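Long-range contact in putative uncharacterized protein (Campylobacter jejuni, PDB 5TPU), which is of unknown function but belongs to the WxcM-like family of the cupin clan and holds thymidine-5'-diphosphate in the crystal: residues 60-65 / 114-119. The protein carries 3 engineered substitutions. Residues are numbered along the deposited sequence; the frame is centred on the assembly and turned at random.
Sequences LEQVLI and VLASDF
Gln-62 and Val-114 meet on the face of the sheet that also carries Leu-64 and Ala-116. From CB outward, Gln-62 CB lies 3.5 Å from Leu-115 O; CB and CG then run past Val-114 CG1, and NE2 still touches that methyl at 3.8 Å. A long, flexible side chain suits this place because its methylenes and NE2 lie along the valine methyl, while OE1 accepts a hydrogen bond from Arg-101 NH1; the Gln-62 side chain is about 6 Å from bound thymidine-5'-diphosphate. Val-114, branched at CB, serves two neighbours, since CG2 lies 3.9 Å from Leu-64 CG.

Strands 62-68 and 111-116 are antiparallel neighbours inside a five-stranded sheet of the cupin-type beta fold, with 91-95 and 39-44 flanking them. Val-63 and Leu-115 form the hydrogen-bonded pair: Val-63 N gives to Leu-115 O at 2.8 Å, and Leu-115 N returns a nearly straight bond (172°) to Val-63 O. Their apolar side chains lie on the other face, where buried aliphatic groups suit the packing of Leu-115 on Val-40 of the second subunit.

Beyond the strands, Ser-117 N donates a hydrogen bond to Glu-61 O at 2.7 Å. With OG set between its own backbone N and carbonyl carbon (chi1 61°), the short Ser-117 OG accepts a hydrogen bond from Glu-61 N at 2.7 Å. Leu-60 CD1 lies 3.5 Å from Ser-117 OG, with Ala-116 CB beside it.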
loop_
_atom_site.group_PDB
_atom_site.type_symbol
_atom_site.label_atom_id
_atom_site.label_comp_id
_atom_site.label_asym_id
_atom_site.label_seq_id
_atom_site.Cartn_x
_atom_site.Cartn_y
_atom_site.Cartn_z
ATOM N N LEU A 60 -8.618 -14.933 6.411
ATOM C CA LEU A 60 -7.912 -13.758 5.930
ATOM C C LEU A 60 -8.609 -13.189 4.699
ATOM O O LEU A 60 -8.877 -13.893 3.691
ATOM C CB LEU A 60 -6.458 -14.129 5.617
ATOM C CG LEU A 60 -5.584 -13.011 5.017
ATOM C CD1 LEU A 60 -5.389 -11.909 6.029
ATOM C CD2 LEU A 60 -4.260 -13.596 4.514
ATOM N N GLU A 61 -8.871 -11.896 4.800
ATOM C CA GLU A 61 -9.301 -11.102 3.657
ATOM C C GLU A 61 -8.212 -10.162 3.195
ATOM O O GLU A 61 -7.433 -9.658 4.026
ATOM C CB GLU A 61 -10.489 -10.266 4.062
ATOM C CG GLU A 61 -11.681 -11.127 4.489
ATOM C CD GLU A 61 -12.798 -10.249 4.998
ATOM O OE1 GLU A 61 -13.577 -9.661 4.203
ATOM O OE2 GLU A 61 -12.833 -10.117 6.220
ATOM N N GLN A 62 -8.202 -9.910 1.887
ATOM C CA GLN A 62 -7.240 -9.005 1.261
ATOM C C GLN A 62 -7.834 -8.115 0.170
ATOM O O GLN A 62 -8.812 -8.469 -0.493
ATOM C CB GLN A 62 -6.090 -9.803 0.636
ATOM C CG GLN A 62 -5.237 -10.623 1.598
ATOM C CD GLN A 62 -4.597 -11.801 0.877
ATOM O OE1 GLN A 62 -5.291 -12.652 0.310
ATOM N NE2 GLN A 62 -3.293 -11.816 0.832
ATOM N N VAL A 63 -7.191 -6.980 -0.072
ATOM C CA VAL A 63 -7.398 -6.264 -1.329
ATOM C C VAL A 63 -6.094 -6.120 -2.062
ATOM O O VAL A 63 -5.148 -5.597 -1.491
ATOM C CB VAL A 63 -8.031 -4.897 -1.086
ATOM C CG1 VAL A 63 -7.988 -4.054 -2.356
ATOM C CG2 VAL A 63 -9.439 -5.098 -0.573
ATOM N N LEU A 64 -6.066 -6.579 -3.307
ATOM C CA LEU A 64 -4.868 -6.567 -4.173
ATOM C C LEU A 64 -4.927 -5.416 -5.152
ATOM O O LEU A 64 -5.928 -5.303 -5.868
ATOM C CB LEU A 64 -4.761 -7.871 -4.986
ATOM C CG LEU A 64 -4.114 -9.078 -4.283
ATOM C CD1 LEU A 64 -4.829 -9.394 -2.981
ATOM C CD2 LEU A 64 -4.119 -10.278 -5.198
ATOM N N ILE A 65 -3.877 -4.596 -5.225
ATOM C CA ILE A 65 -3.790 -3.526 -6.224
ATOM C C ILE A 65 -2.462 -3.651 -6.969
ATOM O O ILE A 65 -1.414 -3.710 -6.355
ATOM C CB ILE A 65 -3.875 -2.168 -5.504
ATOM C CG1 ILE A 65 -5.235 -1.994 -4.837
ATOM C CG2 ILE A 65 -3.618 -0.995 -6.439
ATOM C CD1 ILE A 65 -5.214 -1.061 -3.648
ATOM N N VAL A 114 -0.866 -5.074 -1.338
ATOM C CA VAL A 114 -1.875 -5.916 -0.684
ATOM C C VAL A 114 -2.204 -5.359 0.657
ATOM O O VAL A 114 -1.310 -5.092 1.423
ATOM C CB VAL A 114 -1.479 -7.386 -0.536
ATOM C CG1 VAL A 114 -2.612 -8.118 0.150
ATOM C CG2 VAL A 114 -1.188 -8.015 -1.881
ATOM N N LEU A 115 -3.503 -5.124 0.877
ATOM C CA LEU A 115 -4.068 -4.694 2.150
ATOM C C LEU A 115 -4.660 -5.960 2.766
ATOM O O LEU A 115 -5.420 -6.668 2.108
ATOM C CB LEU A 115 -5.157 -3.649 1.898
ATOM C CG LEU A 115 -4.789 -2.145 1.723
ATOM C CD1 LEU A 115 -3.428 -1.823 1.133
ATOM C CD2 LEU A 115 -5.836 -1.347 0.942
ATOM N N ALA A 116 -4.279 -6.307 3.991
ATOM C CA ALA A 116 -4.741 -7.556 4.615
ATOM C C ALA A 116 -5.536 -7.342 5.901
ATOM O O ALA A 116 -5.205 -6.477 6.719
ATOM C CB ALA A 116 -3.545 -8.414 4.902
ATOM N N SER A 117 -6.592 -8.127 6.088
ATOM C CA SER A 117 -7.415 -8.021 7.292
ATOM C C SER A 117 -6.745 -8.512 8.581
ATOM O O SER A 117 -7.276 -8.309 9.660
ATOM C CB SER A 117 -8.659 -8.861 7.098
ATOM O OG SER A 117 -8.332 -10.231 6.910
ATOM N N ASP A 118 -5.619 -9.210 8.484
ATOM C CA ASP A 118 -5.020 -9.772 9.681
ATOM C C ASP A 118 -3.521 -9.917 9.488
ATOM O O ASP A 118 -2.984 -9.810 8.344
ATOM C CB ASP A 118 -5.712 -11.105 10.022
ATOM C CG ASP A 118 -5.511 -11.552 11.505
ATOM O OD1 ASP A 118 -5.049 -10.806 12.393
ATOM O OD2 ASP A 118 -5.777 -12.727 11.752
ATOM N N PHE A 119 -2.851 -10.135 10.613
ATOM C CA PHE A 119 -1.408 -10.205 10.668
ATOM C C PHE A 119 -0.881 -11.453 9.967
ATOM O O PHE A 119 -1.615 -12.405 9.804
ATOM C CB PHE A 119 -0.987 -10.227 12.124
ATOM C CG PHE A 119 -1.393 -8.999 12.884
ATOM C CD1 PHE A 119 -0.656 -7.836 12.777
ATOM C CD2 PHE A 119 -2.492 -9.020 13.743
ATOM C CE1 PHE A 119 -1.042 -6.702 13.482
ATOM C CE2 PHE A 119 -2.859 -7.900 14.464
ATOM C CZ PHE A 119 -2.128 -6.739 14.345
#